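Local coordinates for protein sulfur oxygenase/reductase (Halothiobacillus neapolitanus, PDB 6QPA) that probably oxidises and disproportionates elemental sulfur with oxygen at a mononuclear non-haem iron site, at residues Gly105-Gly108 / Met109-Glu112; Phe202-Ala206 / Ile207-Gln211. All coordinates share one frame; numbering follows the deposited sequence.

Interaction 1 (Gly105-Gly108 / Met109-Glu112)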
ATOM      1  N   GLY A 105      42.138 -25.451  -5.987  1.00 56.70           N
ATOM      2  CA  GLY A 105      41.114 -24.458  -5.705  1.00 64.94           C
ATOM      3  C   GLY A 105      40.383 -24.006  -6.957  1.00 69.15           C
ATOM      4  O   GLY A 105      39.164 -23.820  -6.940  1.00 77.72           O
ATOM      5  N   CYS A 106      41.108 -23.869  -8.073  1.00 65.35           N
ATOM      6  CA  CYS A 106      40.498 -23.370  -9.303  1.00 67.81           C
ATOM      7  C   CYS A 106      39.532 -24.378  -9.916  1.00 66.79           C
ATOM      8  O   CYS A 106      38.592 -23.979 -10.610  1.00 62.10           O
ATOM      9  CB  CYS A 106      41.579 -23.025 -10.330  1.00 69.09           C
ATOM     10  SG  CYS A 106      42.624 -21.631  -9.902  1.00 75.86           S
ATOM     11  N   LEU A 107      39.726 -25.680  -9.662  1.00 67.31           N
ATOM     12  CA  LEU A 107      38.908 -26.699 -10.316  1.00 56.42           C
ATOM     13  C   LEU A 107      37.434 -26.590  -9.942  1.00 49.16           C
ATOM     14  O   LEU A 107      36.583 -27.063 -10.703  1.00 51.88           O
ATOM     15  CB  LEU A 107      39.429 -28.113 -10.000  1.00 53.55           C
ATOM     16  CG  LEU A 107      40.720 -28.607 -10.695  1.00 53.74           C
ATOM     17  CD1 LEU A 107      41.062 -30.050 -10.319  1.00 59.50           C
ATOM     18  CD2 LEU A 107      40.685 -28.477 -12.225  1.00 56.96           C
ATOM     19  N   GLY A 108      37.109 -25.968  -8.807  1.00 41.34           N
ATOM     20  CA  GLY A 108      35.724 -25.732  -8.426  1.00 39.67           C
ATOM     21  C   GLY A 108      34.971 -24.780  -9.340  1.00 50.35           C
ATOM     22  O   GLY A 108      33.747 -24.658  -9.216  1.00 52.73           O
ATOM     23  N   MET A 109      35.668 -24.093 -10.238  1.00 42.91           N
ATOM     24  CA  MET A 109      35.008 -23.246 -11.215  1.00 39.72           C
ATOM     25  C   MET A 109      35.220 -23.740 -12.644  1.00 34.81           C
ATOM     26  O   MET A 109      34.742 -23.094 -13.579  1.00 34.20           O
ATOM     27  CB  MET A 109      35.501 -21.800 -11.089  1.00 41.82           C
ATOM     28  CG  MET A 109      36.890 -21.586 -11.683  1.00 45.49           C
ATOM     29  SD  MET A 109      37.406 -19.874 -11.536  1.00 52.84           S
ATOM     30  CE  MET A 109      39.035 -19.866 -12.285  1.00 45.61           C
ATOM     31  N   VAL A 110      35.928 -24.856 -12.839  1.00 35.60           N
ATOM     32  CA  VAL A 110      36.272 -25.356 -14.170  1.00 32.28           C
ATOM     33  C   VAL A 110      35.152 -26.260 -14.681  1.00 32.10           C
ATOM     34  O   VAL A 110      34.699 -27.178 -13.987  1.00 34.45           O
ATOM     35  CB  VAL A 110      37.627 -26.094 -14.149  1.00 39.59           C
ATOM     36  CG1 VAL A 110      37.877 -26.825 -15.460  1.00 31.80           C
ATOM     37  CG2 VAL A 110      38.757 -25.101 -13.891  1.00 38.37           C
ATOM     38  N   ILE A 111      34.696 -25.977 -15.893  1.00 28.92           N
ATOM     39  CA  ILE A 111      33.713 -26.794 -16.574  1.00 34.90           C
ATOM     40  C   ILE A 111      34.348 -27.615 -17.689  1.00 35.04           C
ATOM     41  O   ILE A 111      33.869 -28.714 -17.982  1.00 35.71           O
ATOM     42  CB  ILE A 111      32.570 -25.900 -17.114  1.00 37.49           C
ATOM     43  CG1 ILE A 111      31.714 -25.391 -15.941  1.00 35.16           C
ATOM     44  CG2 ILE A 111      31.709 -26.601 -18.187  1.00 28.41           C
ATOM     45  CD1 ILE A 111      30.817 -24.247 -16.287  1.00 28.06           C
ATOM     46  N   GLU A 112      35.428 -27.129 -18.289  1.00 33.91           N
ATOM     47  CA  GLU A 112      36.127 -27.830 -19.354  1.00 42.20           C
ATOM     48  C   GLU A 112      37.594 -27.417 -19.296  1.00 42.79           C
ATOM     49  O   GLU A 112      37.916 -26.281 -18.932  1.00 34.67           O
ATOM     50  CB  GLU A 112      35.487 -27.495 -20.707  1.00 45.19           C
ATOM     51  CG  GLU A 112      35.805 -28.418 -21.853  1.00 65.18           C
ATOM     52  CD  GLU A 112      34.974 -28.084 -23.084  1.00 75.45           C
ATOM     53  OE1 GLU A 112      34.127 -27.153 -23.019  1.00 68.61           O
ATOM     54  OE2 GLU A 112      35.183 -28.754 -24.120  1.00 83.91           O
TER
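Met109 sets its CG against Cys106 O, while Val110 closes on the same oxygen with its CG2 branch. The Met109 CG atom lies 3.1 Å from Cys106 O, placed there because chi1 of 76° sets it between the backbone N and the carbonyl carbon. Beyond CG the fully extended chain runs alongside the Cys106 side chain, with Met109 CE 4.5 Å from Cys106 CB. Cys106 O also accepts the N-H of Met109 N at 2.9 Å. Val110 CG2, beside its own backbone N, comes within 3.5 Å of Cys106 O and meets Leu107 CD2 at 4.2 Å. Leu107 itself leans the other way from Met109, and only this methyl pair joins its side chain to the 109-112 segment. The bond from Val110 N to Leu107 O is 3.1 Å long. Two successive i to i+3 bonds therefore wind the backbone into a 3-10 turn before it straightens at Val110. Met109 packs further against Ser21, Thr24 and Met25 of helix 19-27, whereas Leu107 rests on Gly58 of a second subunit. The arrangement is a 3-10 turn feeding directly into a strand: Met109 bonds through its backbone to Ala16, and Ile111 and Glu112 both face Lys14 in a classic beta bulge, at the start of strand 110-125 in the antiparallel sheet of a protein of the dimeric alpha-beta barrel superfamily.

Interaction 2 (Phe202-Ala206 / Ile207-Gln211)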
ATOM      1  N   PHE A 202      52.388 -27.061 -32.026  1.00 37.36           N
ATOM      2  CA  PHE A 202      53.301 -28.153 -32.352  1.00 32.51           C
ATOM      3  C   PHE A 202      53.398 -29.199 -31.247  1.00 35.95           C
ATOM      4  O   PHE A 202      54.187 -30.131 -31.380  1.00 35.34           O
ATOM      5  CB  PHE A 202      54.713 -27.624 -32.703  1.00 33.37           C
ATOM      6  CG  PHE A 202      55.451 -26.990 -31.535  1.00 35.25           C
ATOM      7  CD1 PHE A 202      55.263 -25.649 -31.208  1.00 30.84           C
ATOM      8  CD2 PHE A 202      56.332 -27.737 -30.771  1.00 32.92           C
ATOM      9  CE1 PHE A 202      55.938 -25.065 -30.133  1.00 32.38           C
ATOM     10  CE2 PHE A 202      57.017 -27.166 -29.690  1.00 34.55           C
ATOM     11  CZ  PHE A 202      56.812 -25.825 -29.366  1.00 33.35           C
ATOM     12  N   GLY A 203      52.618 -29.088 -30.180  1.00 32.15           N
ATOM     13  CA  GLY A 203      52.633 -30.094 -29.134  1.00 31.95           C
ATOM     14  C   GLY A 203      51.769 -29.645 -27.975  1.00 33.53           C
ATOM     15  O   GLY A 203      51.220 -28.535 -27.979  1.00 29.80           O
ATOM     16  N   VAL A 204      51.651 -30.532 -26.976  1.00 29.98           N
ATOM     17  CA  VAL A 204      50.820 -30.286 -25.793  1.00 33.06           C
ATOM     18  C   VAL A 204      51.576 -30.705 -24.541  1.00 32.84           C
ATOM     19  O   VAL A 204      52.282 -31.717 -24.543  1.00 31.08           O
ATOM     20  CB  VAL A 204      49.470 -31.032 -25.861  1.00 28.69           C
ATOM     21  CG1 VAL A 204      48.628 -30.734 -24.606  1.00 26.15           C
ATOM     22  CG2 VAL A 204      48.691 -30.610 -27.114  1.00 35.69           C
ATOM     23  N   SER A 205      51.427 -29.928 -23.466  1.00 27.93           N
ATOM     24  CA  SER A 205      52.010 -30.306 -22.182  1.00 33.52           C
ATOM     25  C   SER A 205      51.047 -31.240 -21.458  1.00 30.78           C
ATOM     26  O   SER A 205      49.888 -30.888 -21.227  1.00 34.65           O
ATOM     27  CB  SER A 205      52.313 -29.076 -21.328  1.00 33.70           C
ATOM     28  OG  SER A 205      52.757 -29.478 -20.040  1.00 34.45           O
ATOM     29  N   ALA A 206      51.519 -32.434 -21.108  1.00 29.07           N
ATOM     30  CA  ALA A 206      50.661 -33.366 -20.389  1.00 29.63           C
ATOM     31  C   ALA A 206      50.390 -32.861 -18.976  1.00 30.11           C
ATOM     32  O   ALA A 206      49.240 -32.791 -18.529  1.00 28.80           O
ATOM     33  CB  ALA A 206      51.321 -34.748 -20.368  1.00 34.35           C
ATOM     34  N   ILE A 207      51.454 -32.486 -18.275  1.00 28.16           N
ATOM     35  CA  ILE A 207      51.325 -31.982 -16.919  1.00 32.04           C
ATOM     36  C   ILE A 207      50.469 -30.722 -16.915  1.00 32.98           C
ATOM     37  O   ILE A 207      49.549 -30.585 -16.108  1.00 33.18           O
ATOM     38  CB  ILE A 207      52.722 -31.733 -16.320  1.00 30.73           C
ATOM     39  CG1 ILE A 207      53.475 -33.046 -16.119  1.00 35.87           C
ATOM     40  CG2 ILE A 207      52.618 -30.983 -14.996  1.00 30.82           C
ATOM     41  CD1 ILE A 207      52.950 -33.885 -14.965  1.00 34.92           C
ATOM     42  N   GLY A 208      50.723 -29.803 -17.852  1.00 36.80           N
ATOM     43  CA  GLY A 208      49.933 -28.576 -17.885  1.00 31.59           C
ATOM     44  C   GLY A 208      48.470 -28.809 -18.199  1.00 38.11           C
ATOM     45  O   GLY A 208      47.621 -27.989 -17.833  1.00 35.65           O
ATOM     46  N   SER A 209      48.155 -29.922 -18.851  1.00 39.76           N
ATOM     47  CA  SER A 209      46.789 -30.292 -19.177  1.00 35.31           C
ATOM     48  C   SER A 209      46.168 -31.183 -18.126  1.00 32.46           C
ATOM     49  O   SER A 209      45.077 -31.719 -18.349  1.00 30.97           O
ATOM     50  CB  SER A 209      46.750 -30.996 -20.534  1.00 31.61           C
ATOM     51  OG  SER A 209      47.306 -30.156 -21.519  1.00 30.55           O
ATOM     52  N   PHE A 210      46.845 -31.363 -16.996  1.00 33.63           N
ATOM     53  CA  PHE A 210      46.349 -32.216 -15.923  1.00 39.28           C
ATOM     54  C   PHE A 210      46.099 -33.650 -16.408  1.00 38.30           C
ATOM     55  O   PHE A 210      45.180 -34.333 -15.948  1.00 38.35           O
ATOM     56  CB  PHE A 210      45.087 -31.613 -15.303  1.00 47.68           C
ATOM     57  CG  PHE A 210      44.973 -31.848 -13.842  1.00 67.71           C
ATOM     58  CD1 PHE A 210      45.872 -31.257 -12.971  1.00 79.13           C
ATOM     59  CD2 PHE A 210      43.976 -32.662 -13.332  1.00 74.47           C
ATOM     60  CE1 PHE A 210      45.774 -31.470 -11.614  1.00 83.82           C
ATOM     61  CE2 PHE A 210      43.870 -32.880 -11.973  1.00 76.60           C
ATOM     62  CZ  PHE A 210      44.769 -32.286 -11.114  1.00 82.26           C
ATOM     63  N   GLN A 211      46.900 -34.113 -17.366  1.00 35.97           N
ATOM     64  CA  GLN A 211      46.758 -35.456 -17.931  1.00 36.99           C
ATOM     65  C   GLN A 211      47.821 -36.340 -17.285  1.00 35.16           C
ATOM     66  O   GLN A 211      48.918 -36.499 -17.811  1.00 35.50           O
ATOM     67  CB  GLN A 211      46.885 -35.426 -19.454  1.00 32.16           C
ATOM     68  CG  GLN A 211      45.727 -34.714 -20.153  1.00 37.29           C
ATOM     69  CD  GLN A 211      44.382 -35.459 -20.076  1.00 42.61           C
ATOM     70  OE1 GLN A 211      43.340 -34.887 -20.392  1.00 38.54           O
ATOM     71  NE2 GLN A 211      44.404 -36.732 -19.682  1.00 40.45           N
TER
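Ser205 and Ser209 tie the two halves of a tight bend together where strand 193-204 gives way to a type I beta turn, Ile207 to Phe210. Ser205 OG, anti to its own backbone N (chi1 174°), takes the Gly208 N-H, with Gly208 N at 3.0 Å. Ser209 OG, beside its own backbone N (chi1 -57°), donates to Ser205 O at 2.7 Å; Ser209 N is shared weakly between Ser205 O and Ala206 O. Val204 CG1 lies alongside that hydroxyl, 3.4 Å from Ser209 OG. Further round, Phe210 N bonds to Ile207 O and Gln211 N to Ala206 O, the paired bonds of a Schellman motif, with Phe210 in the left-handed backbone region.

Ser205 OG bonds to Glu89 OE2, and Ser209 OG accepts the backbone N-H of the iron ligand Glu116. Gly208 lies beside the Glu116 side chain, while Ile207 packs on His92, another ligand, so the bend forms part of the wall of the iron site. Gln211 is fixed from a second subunit, whose Gly293 N bonds to its OE1. The Ser209 OG donor approaches Ser205 O nearly in line with the carbonyl bond, at a C=O...OG angle of 163°.

In the fold
Interaction 1 comes first along the chain, and interaction 2 opens only after it has closed; their centres lie about 17 Å apart, with nearest atoms about 4 Å apart but not touching. They are joined through neighbouring antiparallel strands of one sheet: interaction 1 runs into the start of strand 110-125, and interaction 2 leaves the end of strand 193-204. Strand 110-125 carries the iron ligand Glu116, so the first contact lies at the entry of a strand that reaches the metal, and the second borders that ligand directly. The side chain of Cys106 is about 12 Å from the bound iron. Both contacts also touch the second subunit, placing the iron site's surroundings close to a subunit interface of the 24-chain assembly.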